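Local coordinates for metallo-beta-lactamase superfamily protein (PDB 2ZWR) that binds a pair of zinc ions in a metallo-beta-lactamase fold and probably acts as a hydrolase, at residues F4-G9 against L37-T42; A15-T20 against L45-I50; P73-P78 against R113-Q118. All coordinates share one frame; numbering follows the deposited sequence.

Contact 1 of 3, residues F4-G9 against L37-T42; sequences FPVTLG and LALFQT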
ATOM      1  N   PHE A   4      -1.204   1.769 -13.053  1.00 16.68           N
ATOM      2  CA  PHE A   4       0.156   2.201 -13.365  1.00 15.58           C
ATOM      3  C   PHE A   4       1.095   2.087 -12.156  1.00 14.98           C
ATOM      4  O   PHE A   4       1.087   2.953 -11.263  1.00 13.93           O
ATOM      5  CB  PHE A   4       0.155   3.617 -13.950  1.00 15.74           C
ATOM      6  CG  PHE A   4      -0.646   3.744 -15.213  1.00 16.53           C
ATOM      7  CD1 PHE A   4      -0.056   3.531 -16.450  1.00 16.95           C
ATOM      8  CD2 PHE A   4      -2.000   4.064 -15.166  1.00 17.87           C
ATOM      9  CE1 PHE A   4      -0.803   3.647 -17.623  1.00 18.45           C
ATOM     10  CE2 PHE A   4      -2.753   4.176 -16.338  1.00 17.69           C
ATOM     11  CZ  PHE A   4      -2.151   3.965 -17.559  1.00 17.26           C
ATOM     12  N   PRO A   5       1.898   1.004 -12.121  1.00 14.32           N
ATOM     13  CA  PRO A   5       2.851   0.775 -11.041  1.00 13.94           C
ATOM     14  C   PRO A   5       4.119   1.574 -11.254  1.00 13.40           C
ATOM     15  O   PRO A   5       4.534   1.797 -12.398  1.00 13.21           O
ATOM     16  CB  PRO A   5       3.175  -0.726 -11.157  1.00 13.98           C
ATOM     17  CG  PRO A   5       2.296  -1.254 -12.279  1.00 14.72           C
ATOM     18  CD  PRO A   5       1.936  -0.085 -13.111  1.00 14.40           C
ATOM     19  N   VAL A   6       4.739   1.990 -10.159  1.00 12.82           N
ATOM     20  CA  VAL A   6       6.057   2.616 -10.226  1.00 12.35           C
ATOM     21  C   VAL A   6       6.859   2.246  -8.979  1.00 12.09           C
ATOM     22  O   VAL A   6       6.342   2.288  -7.857  1.00 11.61           O
ATOM     23  CB  VAL A   6       5.964   4.151 -10.449  1.00 12.78           C
ATOM     24  CG1 VAL A   6       5.188   4.843  -9.305  1.00 11.87           C
ATOM     25  CG2 VAL A   6       7.371   4.769 -10.669  1.00 12.52           C
ATOM     26  N   THR A   7       8.104   1.839  -9.185  1.00 11.40           N
ATOM     27  CA  THR A   7       8.970   1.443  -8.081  1.00 11.51           C
ATOM     28  C   THR A   7       9.749   2.657  -7.579  1.00 11.67           C
ATOM     29  O   THR A   7      10.299   3.420  -8.376  1.00 12.18           O
ATOM     30  CB  THR A   7       9.886   0.279  -8.486  1.00 11.29           C
ATOM     31  OG1 THR A   7       9.064  -0.799  -8.933  1.00 11.29           O
ATOM     32  CG2 THR A   7      10.743  -0.210  -7.314  1.00 10.39           C
ATOM     33  N   LEU A   8       9.781   2.830  -6.256  1.00 11.22           N
ATOM     34  CA  LEU A   8      10.251   4.069  -5.642  1.00 10.93           C
ATOM     35  C   LEU A   8      11.176   3.841  -4.464  1.00 11.25           C
ATOM     36  O   LEU A   8      10.935   2.961  -3.639  1.00 10.95           O
ATOM     37  CB  LEU A   8       9.055   4.921  -5.178  1.00 10.83           C
ATOM     38  CG  LEU A   8       7.959   5.298  -6.188  1.00  9.58           C
ATOM     39  CD1 LEU A   8       6.788   5.888  -5.448  1.00  6.95           C
ATOM     40  CD2 LEU A   8       8.485   6.271  -7.257  1.00  8.31           C
ATOM     41  N   GLY A   9      12.238   4.643  -4.398  1.00 11.61           N
ATOM     42  CA  GLY A   9      13.091   4.721  -3.211  1.00 11.99           C
ATOM     43  C   GLY A   9      14.110   3.609  -3.089  1.00 12.12           C
ATOM     44  O   GLY A   9      14.031   2.629  -3.823  1.00 12.69           O
ATOM     45  N   LEU A  37       4.968  12.723  -9.856  1.00 13.23           N
ATOM     46  CA  LEU A  37       4.514  13.866 -10.637  1.00 13.43           C
ATOM     47  C   LEU A  37       4.683  13.635 -12.152  1.00 13.42           C
ATOM     48  O   LEU A  37       3.798  13.970 -12.928  1.00 13.37           O
ATOM     49  CB  LEU A  37       5.227  15.146 -10.181  1.00 13.64           C
ATOM     50  CG  LEU A  37       4.813  15.656  -8.791  1.00 13.74           C
ATOM     51  CD1 LEU A  37       5.845  16.649  -8.222  1.00 14.20           C
ATOM     52  CD2 LEU A  37       3.409  16.253  -8.811  1.00 10.71           C
ATOM     53  N   ALA A  38       5.806  13.040 -12.551  1.00 13.64           N
ATOM     54  CA  ALA A  38       6.059  12.680 -13.960  1.00 13.72           C
ATOM     55  C   ALA A  38       5.126  11.588 -14.480  1.00 13.76           C
ATOM     56  O   ALA A  38       4.753  11.597 -15.657  1.00 14.18           O
ATOM     57  CB  ALA A  38       7.514  12.278 -14.166  1.00 13.26           C
ATOM     58  N   LEU A  39       4.761  10.650 -13.607  1.00 13.69           N
ATOM     59  CA  LEU A  39       3.769   9.626 -13.939  1.00 13.39           C
ATOM     60  C   LEU A  39       2.381  10.222 -14.217  1.00 13.47           C
ATOM     61  O   LEU A  39       1.691   9.782 -15.145  1.00 12.95           O
ATOM     62  CB  LEU A  39       3.677   8.555 -12.840  1.00 13.18           C
ATOM     63  CG  LEU A  39       2.846   7.297 -13.158  1.00 13.38           C
ATOM     64  CD1 LEU A  39       3.309   6.609 -14.444  1.00 11.98           C
ATOM     65  CD2 LEU A  39       2.845   6.298 -11.988  1.00 13.16           C
ATOM     66  N   PHE A  40       1.977  11.206 -13.409  1.00 13.49           N
ATOM     67  CA  PHE A  40       0.722  11.929 -13.647  1.00 14.01           C
ATOM     68  C   PHE A  40       0.711  12.506 -15.059  1.00 14.26           C
ATOM     69  O   PHE A  40      -0.312  12.467 -15.731  1.00 14.65           O
ATOM     70  CB  PHE A  40       0.484  13.059 -12.625  1.00 13.66           C
ATOM     71  CG  PHE A  40       0.535  12.626 -11.175  1.00 13.52           C
ATOM     72  CD1 PHE A  40       0.466  11.278 -10.810  1.00 13.14           C
ATOM     73  CD2 PHE A  40       0.641  13.582 -10.173  1.00 13.23           C
ATOM     74  CE1 PHE A  40       0.526  10.894  -9.476  1.00 13.02           C
ATOM     75  CE2 PHE A  40       0.693  13.210  -8.832  1.00 13.39           C
ATOM     76  CZ  PHE A  40       0.634  11.863  -8.484  1.00 13.89           C
ATOM     77  N   GLN A  41       1.860  13.015 -15.506  1.00 14.80           N
ATOM     78  CA  GLN A  41       1.974  13.663 -16.820  1.00 15.33           C
ATOM     79  C   GLN A  41       1.855  12.694 -17.987  1.00 16.13           C
ATOM     80  O   GLN A  41       1.128  12.965 -18.941  1.00 16.16           O
ATOM     81  CB  GLN A  41       3.275  14.461 -16.934  1.00 14.73           C
ATOM     82  CG  GLN A  41       3.427  15.580 -15.897  1.00 14.03           C
ATOM     83  CD  GLN A  41       2.316  16.612 -15.983  1.00 14.70           C
ATOM     84  OE1 GLN A  41       1.866  16.958 -17.074  1.00 13.44           O
ATOM     85  NE2 GLN A  41       1.857  17.098 -14.824  1.00 13.50           N
ATOM     86  N   THR A  42       2.559  11.565 -17.896  1.00 17.14           N
ATOM     87  CA  THR A  42       2.613  10.584 -18.981  1.00 18.34           C
ATOM     88  C   THR A  42       1.320   9.766 -19.088  1.00 18.49           C
ATOM     89  O   THR A  42       1.012   9.226 -20.156  1.00 19.07           O
ATOM     90  CB  THR A  42       3.873   9.652 -18.890  1.00 18.64           C
ATOM     91  OG1 THR A  42       3.853   8.913 -17.669  1.00 19.96           O
ATOM     92  CG2 THR A  42       5.156  10.464 -18.923  1.00 19.32           C
TER
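Leu39, whose side chain meets Phe4 and Val6 across the contact, has a backbone O that draws two hydroxyls: Thr43 OG1 hydrogen-bonds to it, and Thr42 OG1 stands 3.4 Å from Leu39 O in a weak bond that remains unsettled. Both polar approaches stay within the end of helix 33-43. Towards strand 2-8 the same residue offers only hydrocarbon. With CG anti to the backbone N (chi1 -170°), the Leu39 side chain reaches across to the strand, and a single methyl, CD2, does the touching. Leu39 CD2 rests 3.8 Å from Val6 CG1 and also 3.8 Å from the backbone Phe4 O, so the one methyl is in touch with both a main-chain oxygen and a branched side chain. The Phe4 side chain is met more loosely, at its root, where CB is 4.3 Å from Leu39 CD2. Val6 and Leu39 pass each other in opposite directions rather than meeting end to end. The CA atoms of Val6 and Leu39 are 8.3 Å apart, and Phe4 and Val6, alternate residues of the strand, direct their CB atoms to the helix. Helix 33-43 thereby covers strand 2-8, an edge strand of the six-stranded sheet. Between 4-9 and 37-42, which bury 134 Å² near the surface, the contact is therefore chiefly dispersive and runs through one leucine methyl; Leu36 widens it over Val6.

Contact 2 of 3, residues A15-T20 against L45-I50; sequences AYLVET and LIPLAI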
ATOM      1  N   ALA A  15       4.450   1.914  -5.740  1.00 10.37           N
ATOM      2  CA  ALA A  15       3.265   2.769  -5.746  1.00 10.48           C
ATOM      3  C   ALA A  15       2.357   2.392  -6.916  1.00 10.38           C
ATOM      4  O   ALA A  15       2.826   1.861  -7.918  1.00 10.70           O
ATOM      5  CB  ALA A  15       3.659   4.242  -5.852  1.00  9.94           C
ATOM      6  N   TYR A  16       1.064   2.665  -6.788  1.00  9.57           N
ATOM      7  CA  TYR A  16       0.120   2.369  -7.857  1.00  9.36           C
ATOM      8  C   TYR A  16      -0.780   3.561  -8.087  1.00  9.48           C
ATOM      9  O   TYR A  16      -1.478   4.002  -7.170  1.00  9.61           O
ATOM     10  CB  TYR A  16      -0.715   1.099  -7.553  1.00  8.98           C
ATOM     11  CG  TYR A  16       0.134  -0.158  -7.416  1.00  8.92           C
ATOM     12  CD1 TYR A  16       0.472  -0.926  -8.535  1.00  8.65           C
ATOM     13  CD2 TYR A  16       0.629  -0.554  -6.174  1.00  7.87           C
ATOM     14  CE1 TYR A  16       1.284  -2.071  -8.416  1.00  8.66           C
ATOM     15  CE2 TYR A  16       1.440  -1.694  -6.049  1.00  9.29           C
ATOM     16  CZ  TYR A  16       1.759  -2.442  -7.175  1.00  8.94           C
ATOM     17  OH  TYR A  16       2.550  -3.568  -7.047  1.00  9.76           O
ATOM     18  N   LEU A  17      -0.724   4.098  -9.304  1.00  9.86           N
ATOM     19  CA  LEU A  17      -1.669   5.096  -9.774  1.00 10.60           C
ATOM     20  C   LEU A  17      -2.770   4.342 -10.509  1.00 11.41           C
ATOM     21  O   LEU A  17      -2.532   3.704 -11.526  1.00 11.40           O
ATOM     22  CB  LEU A  17      -0.982   6.121 -10.682  1.00  9.95           C
ATOM     23  CG  LEU A  17      -1.845   7.240 -11.284  1.00 11.04           C
ATOM     24  CD1 LEU A  17      -2.462   8.158 -10.212  1.00  8.80           C
ATOM     25  CD2 LEU A  17      -1.042   8.056 -12.327  1.00 10.42           C
ATOM     26  N   VAL A  18      -3.972   4.398  -9.961  1.00 12.78           N
ATOM     27  CA  VAL A  18      -5.060   3.534 -10.402  1.00 14.26           C
ATOM     28  C   VAL A  18      -6.238   4.401 -10.819  1.00 15.40           C
ATOM     29  O   VAL A  18      -6.695   5.249 -10.045  1.00 15.26           O
ATOM     30  CB  VAL A  18      -5.524   2.570  -9.264  1.00 14.08           C
ATOM     31  CG1 VAL A  18      -6.637   1.642  -9.753  1.00 13.84           C
ATOM     32  CG2 VAL A  18      -4.337   1.769  -8.701  1.00 14.08           C
ATOM     33  N   GLU A  19      -6.723   4.187 -12.035  1.00 16.81           N
ATOM     34  CA  GLU A  19      -7.949   4.837 -12.486  1.00 19.37           C
ATOM     35  C   GLU A  19      -9.133   4.011 -12.000  1.00 19.39           C
ATOM     36  O   GLU A  19      -9.260   2.853 -12.345  1.00 19.73           O
ATOM     37  CB  GLU A  19      -7.973   4.997 -14.015  1.00 18.85           C
ATOM     38  CG  GLU A  19      -9.106   5.920 -14.519  1.00 21.63           C
ATOM     39  CD  GLU A  19      -8.978   6.323 -16.000  1.00 22.45           C
ATOM     40  OE1 GLU A  19      -8.193   5.691 -16.753  1.00 25.84           O
ATOM     41  OE2 GLU A  19      -9.679   7.284 -16.407  1.00 27.66           O
ATOM     42  N   THR A  20      -9.988   4.602 -11.176  1.00 20.32           N
ATOM     43  CA  THR A  20     -11.181   3.900 -10.700  1.00 20.83           C
ATOM     44  C   THR A  20     -12.431   4.497 -11.355  1.00 21.41           C
ATOM     45  O   THR A  20     -12.362   5.525 -12.034  1.00 21.74           O
ATOM     46  CB  THR A  20     -11.295   3.927  -9.140  1.00 20.86           C
ATOM     47  OG1 THR A  20     -11.945   5.129  -8.704  1.00 20.02           O
ATOM     48  CG2 THR A  20      -9.907   3.825  -8.477  1.00 20.49           C
ATOM     49  N   LEU A  45      -3.378  11.315 -15.681  1.00 17.77           N
ATOM     50  CA  LEU A  45      -4.230  11.034 -14.515  1.00 17.09           C
ATOM     51  C   LEU A  45      -3.795  11.833 -13.283  1.00 16.66           C
ATOM     52  O   LEU A  45      -2.624  11.805 -12.908  1.00 16.48           O
ATOM     53  CB  LEU A  45      -4.209   9.538 -14.190  1.00 16.88           C
ATOM     54  CG  LEU A  45      -4.774   8.534 -15.199  1.00 17.42           C
ATOM     55  CD1 LEU A  45      -4.457   7.115 -14.749  1.00 18.00           C
ATOM     56  CD2 LEU A  45      -6.288   8.720 -15.379  1.00 16.42           C
ATOM     57  N   ILE A  46      -4.736  12.548 -12.669  1.00 16.13           N
ATOM     58  CA  ILE A  46      -4.469  13.255 -11.421  1.00 15.80           C
ATOM     59  C   ILE A  46      -5.203  12.546 -10.281  1.00 15.30           C
ATOM     60  O   ILE A  46      -6.431  12.478 -10.293  1.00 15.15           O
ATOM     61  CB  ILE A  46      -4.918  14.740 -11.469  1.00 15.80           C
ATOM     62  CG1 ILE A  46      -4.532  15.402 -12.798  1.00 16.54           C
ATOM     63  CG2 ILE A  46      -4.342  15.521 -10.274  1.00 16.04           C
ATOM     64  CD1 ILE A  46      -5.278  16.724 -13.049  1.00 16.11           C
ATOM     65  N   PRO A  47      -4.459  12.038  -9.280  1.00 14.89           N
ATOM     66  CA  PRO A  47      -5.122  11.331  -8.173  1.00 14.49           C
ATOM     67  C   PRO A  47      -6.044  12.265  -7.390  1.00 14.09           C
ATOM     68  O   PRO A  47      -5.763  13.463  -7.274  1.00 14.50           O
ATOM     69  CB  PRO A  47      -3.950  10.869  -7.292  1.00 14.05           C
ATOM     70  CG  PRO A  47      -2.844  11.834  -7.606  1.00 14.60           C
ATOM     71  CD  PRO A  47      -2.998  12.117  -9.085  1.00 14.95           C
ATOM     72  N   LEU A  48      -7.140  11.715  -6.876  1.00 13.54           N
ATOM     73  CA  LEU A  48      -8.076  12.465  -6.047  1.00 13.27           C
ATOM     74  C   LEU A  48      -7.812  12.244  -4.560  1.00 12.80           C
ATOM     75  O   LEU A  48      -8.349  12.949  -3.710  1.00 13.26           O
ATOM     76  CB  LEU A  48      -9.520  12.059  -6.378  1.00 13.50           C
ATOM     77  CG  LEU A  48      -9.988  12.351  -7.807  1.00 13.94           C
ATOM     78  CD1 LEU A  48     -11.450  11.984  -7.979  1.00 14.96           C
ATOM     79  CD2 LEU A  48      -9.727  13.811  -8.186  1.00 14.49           C
ATOM     80  N   ALA A  49      -6.984  11.255  -4.259  1.00 12.13           N
ATOM     81  CA  ALA A  49      -6.709  10.862  -2.893  1.00 11.36           C
ATOM     82  C   ALA A  49      -5.474   9.977  -2.855  1.00 10.62           C
ATOM     83  O   ALA A  49      -5.097   9.374  -3.856  1.00 10.79           O
ATOM     84  CB  ALA A  49      -7.930  10.108  -2.303  1.00 11.25           C
ATOM     85  N   ILE A  50      -4.857   9.909  -1.681  1.00 10.30           N
ATOM     86  CA  ILE A  50      -3.792   8.965  -1.389  1.00  9.25           C
ATOM     87  C   ILE A  50      -4.386   7.871  -0.492  1.00  9.51           C
ATOM     88  O   ILE A  50      -5.023   8.175   0.514  1.00  9.63           O
ATOM     89  CB  ILE A  50      -2.570   9.675  -0.713  1.00  9.35           C
ATOM     90  CG1 ILE A  50      -1.835  10.555  -1.745  1.00  9.06           C
ATOM     91  CG2 ILE A  50      -1.620   8.641  -0.058  1.00  8.05           C
ATOM     92  CD1 ILE A  50      -0.712  11.458  -1.200  1.00  8.73           C
TER
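The connection that returns from helix 33-43 to strand 50-51 completes a beta-alpha-beta crossover begun by the parallel strand 23-27, and on its way it passes over strand 13-20, where Leu17 and Glu19 meet Leu45 and Pro47. CA separations of 7.3 Å for Leu17 and Pro47, and 7.5 Å for Glu19 and Leu45, place the loop at side-chain distance from the strand. Leu17 divides its two methyls between the partners: CD2 lies 4.0 Å from Leu45 CB, and CD1 lies 4.2 Å from Pro47 CD, the ring meeting the leucine at about a right angle. Its CG is anti to the backbone N (chi1 179°), which carries both branches out to the loop. Phe40 of the helix also touches Leu17 and Pro47, so this part of the contact belongs to the hydrophobic layer between helix and sheet.

Glu19 behaves differently. Its extended chain runs across Leu45 nearly at right angles, and Leu45 CD2 stands above the carboxylate plane, 3.7 Å from Glu19 CD and 3.8 Å from each of Glu19 OE1 and OE2. The methyl thus covers a face of the group and takes no part in its polar bonding; OE1 makes a salt bridge with Arg2, on the adjoining strand 2-8. Together the two segments bury 224 Å². An apolar lid over one face probably lowers the local polarity around the carboxylate, which may modestly favour its salt bridge with Arg2, although Glu19 remains partly exposed.

Contact 3 of 3, residues P73-P78 against R113-Q118; sequences PVYLHP and RLFGFQ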
ATOM      1  N   PRO A  73      -6.437  14.265   0.142  1.00 11.48           N
ATOM      2  CA  PRO A  73      -6.745  13.527   1.362  1.00 11.20           C
ATOM      3  C   PRO A  73      -5.940  12.229   1.412  1.00 10.72           C
ATOM      4  O   PRO A  73      -5.679  11.615   0.368  1.00  9.95           O
ATOM      5  CB  PRO A  73      -8.249  13.237   1.251  1.00 11.22           C
ATOM      6  CG  PRO A  73      -8.600  13.400  -0.159  1.00 11.47           C
ATOM      7  CD  PRO A  73      -7.604  14.381  -0.752  1.00 11.96           C
ATOM      8  N   VAL A  74      -5.530  11.852   2.626  1.00 10.38           N
ATOM      9  CA  VAL A  74      -4.744  10.655   2.870  1.00  9.29           C
ATOM     10  C   VAL A  74      -5.559   9.701   3.716  1.00  9.49           C
ATOM     11  O   VAL A  74      -5.973  10.048   4.815  1.00  9.66           O
ATOM     12  CB  VAL A  74      -3.406  10.974   3.590  1.00  9.43           C
ATOM     13  CG1 VAL A  74      -2.623   9.697   3.855  1.00  8.50           C
ATOM     14  CG2 VAL A  74      -2.569  11.938   2.763  1.00  8.11           C
ATOM     15  N   TYR A  75      -5.787   8.497   3.188  1.00  9.67           N
ATOM     16  CA  TYR A  75      -6.548   7.467   3.871  1.00  9.38           C
ATOM     17  C   TYR A  75      -5.603   6.445   4.500  1.00  9.61           C
ATOM     18  O   TYR A  75      -4.749   5.863   3.812  1.00  8.90           O
ATOM     19  CB  TYR A  75      -7.509   6.779   2.888  1.00  9.83           C
ATOM     20  CG  TYR A  75      -8.687   7.640   2.502  1.00 10.46           C
ATOM     21  CD1 TYR A  75      -9.905   7.513   3.162  1.00 10.26           C
ATOM     22  CD2 TYR A  75      -8.571   8.607   1.494  1.00 10.97           C
ATOM     23  CE1 TYR A  75     -10.999   8.317   2.817  1.00 11.44           C
ATOM     24  CE2 TYR A  75      -9.639   9.425   1.152  1.00 11.19           C
ATOM     25  CZ  TYR A  75     -10.852   9.271   1.815  1.00 11.63           C
ATOM     26  OH  TYR A  75     -11.915  10.065   1.473  1.00 12.43           O
ATOM     27  N   LEU A  76      -5.769   6.234   5.806  1.00  9.18           N
ATOM     28  CA  LEU A  76      -4.953   5.284   6.550  1.00  9.66           C
ATOM     29  C   LEU A  76      -5.766   4.664   7.665  1.00 10.00           C
ATOM     30  O   LEU A  76      -6.552   5.359   8.311  1.00  9.81           O
ATOM     31  CB  LEU A  76      -3.740   5.997   7.167  1.00  9.51           C
ATOM     32  CG  LEU A  76      -2.766   5.199   8.030  1.00  8.80           C
ATOM     33  CD1 LEU A  76      -1.824   4.351   7.171  1.00  6.22           C
ATOM     34  CD2 LEU A  76      -1.994   6.160   8.918  1.00  7.50           C
ATOM     35  N   HIS A  77      -5.577   3.363   7.889  1.00 10.34           N
ATOM     36  CA  HIS A  77      -6.151   2.706   9.064  1.00 10.03           C
ATOM     37  C   HIS A  77      -5.557   3.334  10.340  1.00 10.09           C
ATOM     38  O   HIS A  77      -4.330   3.443  10.475  1.00  9.93           O
ATOM     39  CB  HIS A  77      -5.879   1.202   9.023  1.00 10.45           C
ATOM     40  CG  HIS A  77      -6.755   0.400   9.933  1.00  9.36           C
ATOM     41  ND1 HIS A  77      -6.534   0.315  11.291  1.00  8.90           N
ATOM     42  CD2 HIS A  77      -7.852  -0.352   9.681  1.00  9.31           C
ATOM     43  CE1 HIS A  77      -7.463  -0.449  11.839  1.00  7.74           C
ATOM     44  NE2 HIS A  77      -8.270  -0.874  10.882  1.00  9.58           N
ATOM     45  N   PRO A  78      -6.429   3.750  11.279  1.00 10.04           N
ATOM     46  CA  PRO A  78      -6.007   4.442  12.501  1.00  9.82           C
ATOM     47  C   PRO A  78      -4.990   3.671  13.358  1.00  9.41           C
ATOM     48  O   PRO A  78      -4.247   4.287  14.119  1.00  8.62           O
ATOM     49  CB  PRO A  78      -7.322   4.652  13.270  1.00  9.43           C
ATOM     50  CG  PRO A  78      -8.287   3.689  12.667  1.00 10.17           C
ATOM     51  CD  PRO A  78      -7.893   3.582  11.228  1.00  9.95           C
ATOM     52  N   ARG A 113     -16.016   0.750   1.827  1.00 16.55           N
ATOM     53  CA  ARG A 113     -15.950   0.862   0.369  1.00 17.24           C
ATOM     54  C   ARG A 113     -15.531   2.266  -0.019  1.00 16.76           C
ATOM     55  O   ARG A 113     -16.173   3.234   0.393  1.00 16.47           O
ATOM     56  CB  ARG A 113     -17.315   0.574  -0.271  1.00 17.78           C
ATOM     57  CG  ARG A 113     -17.511  -0.834  -0.771  1.00 20.97           C
ATOM     58  CD  ARG A 113     -17.925  -1.762   0.341  1.00 24.13           C
ATOM     59  NE  ARG A 113     -18.781  -2.838  -0.160  1.00 27.10           N
ATOM     60  N   LEU A 114     -14.464   2.377  -0.808  1.00 15.99           N
ATOM     61  CA  LEU A 114     -14.045   3.671  -1.346  1.00 16.11           C
ATOM     62  C   LEU A 114     -13.305   3.478  -2.648  1.00 16.05           C
ATOM     63  O   LEU A 114     -12.512   2.535  -2.789  1.00 16.15           O
ATOM     64  CB  LEU A 114     -13.188   4.486  -0.345  1.00 16.26           C
ATOM     65  CG  LEU A 114     -11.689   4.193  -0.155  1.00 15.67           C
ATOM     66  CD1 LEU A 114     -11.018   5.299   0.637  1.00 15.86           C
ATOM     67  CD2 LEU A 114     -11.475   2.877   0.539  1.00 14.74           C
ATOM     68  N   PHE A 115     -13.581   4.374  -3.592  1.00 15.99           N
ATOM     69  CA  PHE A 115     -12.983   4.360  -4.923  1.00 16.40           C
ATOM     70  C   PHE A 115     -13.031   2.986  -5.580  1.00 16.58           C
ATOM     71  O   PHE A 115     -12.087   2.579  -6.258  1.00 16.67           O
ATOM     72  CB  PHE A 115     -11.545   4.894  -4.877  1.00 16.80           C
ATOM     73  CG  PHE A 115     -11.446   6.339  -4.472  1.00 16.84           C
ATOM     74  CD1 PHE A 115     -11.623   7.354  -5.414  1.00 17.65           C
ATOM     75  CD2 PHE A 115     -11.150   6.684  -3.155  1.00 16.56           C
ATOM     76  CE1 PHE A 115     -11.523   8.698  -5.044  1.00 17.20           C
ATOM     77  CE2 PHE A 115     -11.034   8.020  -2.769  1.00 16.55           C
ATOM     78  CZ  PHE A 115     -11.219   9.032  -3.715  1.00 17.23           C
ATOM     79  N   GLY A 116     -14.145   2.281  -5.380  1.00 16.99           N
ATOM     80  CA  GLY A 116     -14.372   0.991  -6.023  1.00 16.83           C
ATOM     81  C   GLY A 116     -13.674  -0.177  -5.349  1.00 17.06           C
ATOM     82  O   GLY A 116     -13.698  -1.294  -5.884  1.00 17.78           O
ATOM     83  N   PHE A 117     -13.062   0.071  -4.186  1.00 16.01           N
ATOM     84  CA  PHE A 117     -12.376  -0.974  -3.412  1.00 15.26           C
ATOM     85  C   PHE A 117     -13.141  -1.357  -2.147  1.00 15.49           C
ATOM     86  O   PHE A 117     -13.851  -0.538  -1.558  1.00 15.27           O
ATOM     87  CB  PHE A 117     -10.961  -0.522  -2.990  1.00 14.51           C
ATOM     88  CG  PHE A 117     -10.002  -0.303  -4.143  1.00 14.27           C
ATOM     89  CD1 PHE A 117      -9.553  -1.371  -4.911  1.00 13.01           C
ATOM     90  CD2 PHE A 117      -9.532   0.975  -4.434  1.00 13.06           C
ATOM     91  CE1 PHE A 117      -8.667  -1.163  -5.961  1.00 14.27           C
ATOM     92  CE2 PHE A 117      -8.652   1.199  -5.475  1.00 12.16           C
ATOM     93  CZ  PHE A 117      -8.213   0.132  -6.243  1.00 13.31           C
ATOM     94  N   GLN A 118     -12.966  -2.598  -1.713  1.00 15.57           N
ATOM     95  CA  GLN A 118     -13.382  -3.010  -0.380  1.00 16.13           C
ATOM     96  C   GLN A 118     -12.121  -3.091   0.483  1.00 15.08           C
ATOM     97  O   GLN A 118     -11.118  -3.692   0.079  1.00 14.80           O
ATOM     98  CB  GLN A 118     -14.105  -4.359  -0.440  1.00 15.97           C
ATOM     99  CG  GLN A 118     -14.438  -4.977   0.921  1.00 18.63           C
ATOM    100  CD  GLN A 118     -15.066  -6.384   0.826  1.00 19.27           C
ATOM    101  OE1 GLN A 118     -15.691  -6.852   1.781  1.00 24.84           O
ATOM    102  NE2 GLN A 118     -14.906  -7.051  -0.320  1.00 21.31           N
TER
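Tyr75 and Leu114 form the tight part of this contact, where a methyl is set on an aromatic face. Leu114 CD1 lies 3.7 Å from the centroid of the Tyr75 ring and only 19° off its normal, the geometry of a CH-pi interaction. The methyl is displaced towards the rim: its nearest ring atom is Tyr75 CD1, at 3.5 Å from Leu114 CD1. With CG set between the backbone N and the carbonyl carbon (chi1 80°), Leu114 turns CD1 onto the ring, and the two side chains run antiparallel alongside each other.

Phe115 makes the looser part. Its CE2 comes no nearer than 4.4 Å to Tyr75 CE2, with the tyrosine atom near the plane of the phenylalanine ring, at its edge; on the tyrosine side the approach is oblique, so the pair is a marginal apolar contact. Both Leu114 and Phe115 are held by a type I' beta turn from Leu114 to Phe117, the tight bend of a hairpin between strands 113-114 and 117-121. Leu114 N to Phe117 O at 3.1 Å and Phe117 N to Leu114 O at 2.9 Å close it. The hairpin belongs to one mixed sheet and Tyr75 to the other, so the methyl and ring bridge the two sheets of the metallo-beta-lactamase sandwich. Leu51 touches Tyr75, Leu114 and Phe115 alike. Burial falls off unevenly: Leu114 is enclosed, whereas Tyr75 and Phe115 are partly accessible and Gly116, at the bend, is exposed. The phenol end of Tyr75 has its own polar partner: Tyr75 OH accepts a hydrogen bond from Arg106 NH1.

How the contacts relate
All three contacts reach the sheet that runs from strand 2-8 to strand 106-107. Contacts 1 and 2 interlock along the chain, their segments alternating, and their centres are 10 Å apart; neighbouring strands 2-8 and 13-20 join them through probable backbone hydrogen bonds, such as Phe4 N to Leu17 O at 2.8 Å. Contact 3 follows in series. Its centre is 12 Å from that of contact 2, and a probable backbone hydrogen bond, Ile50 N to Pro73 O at 2.8 Å, links the two. Contacts 1 and 3 are 20 Å apart between centres and do not touch. In space the three lead from a helix-covered sheet edge, past the crossover loop, to the interface with the second sheet.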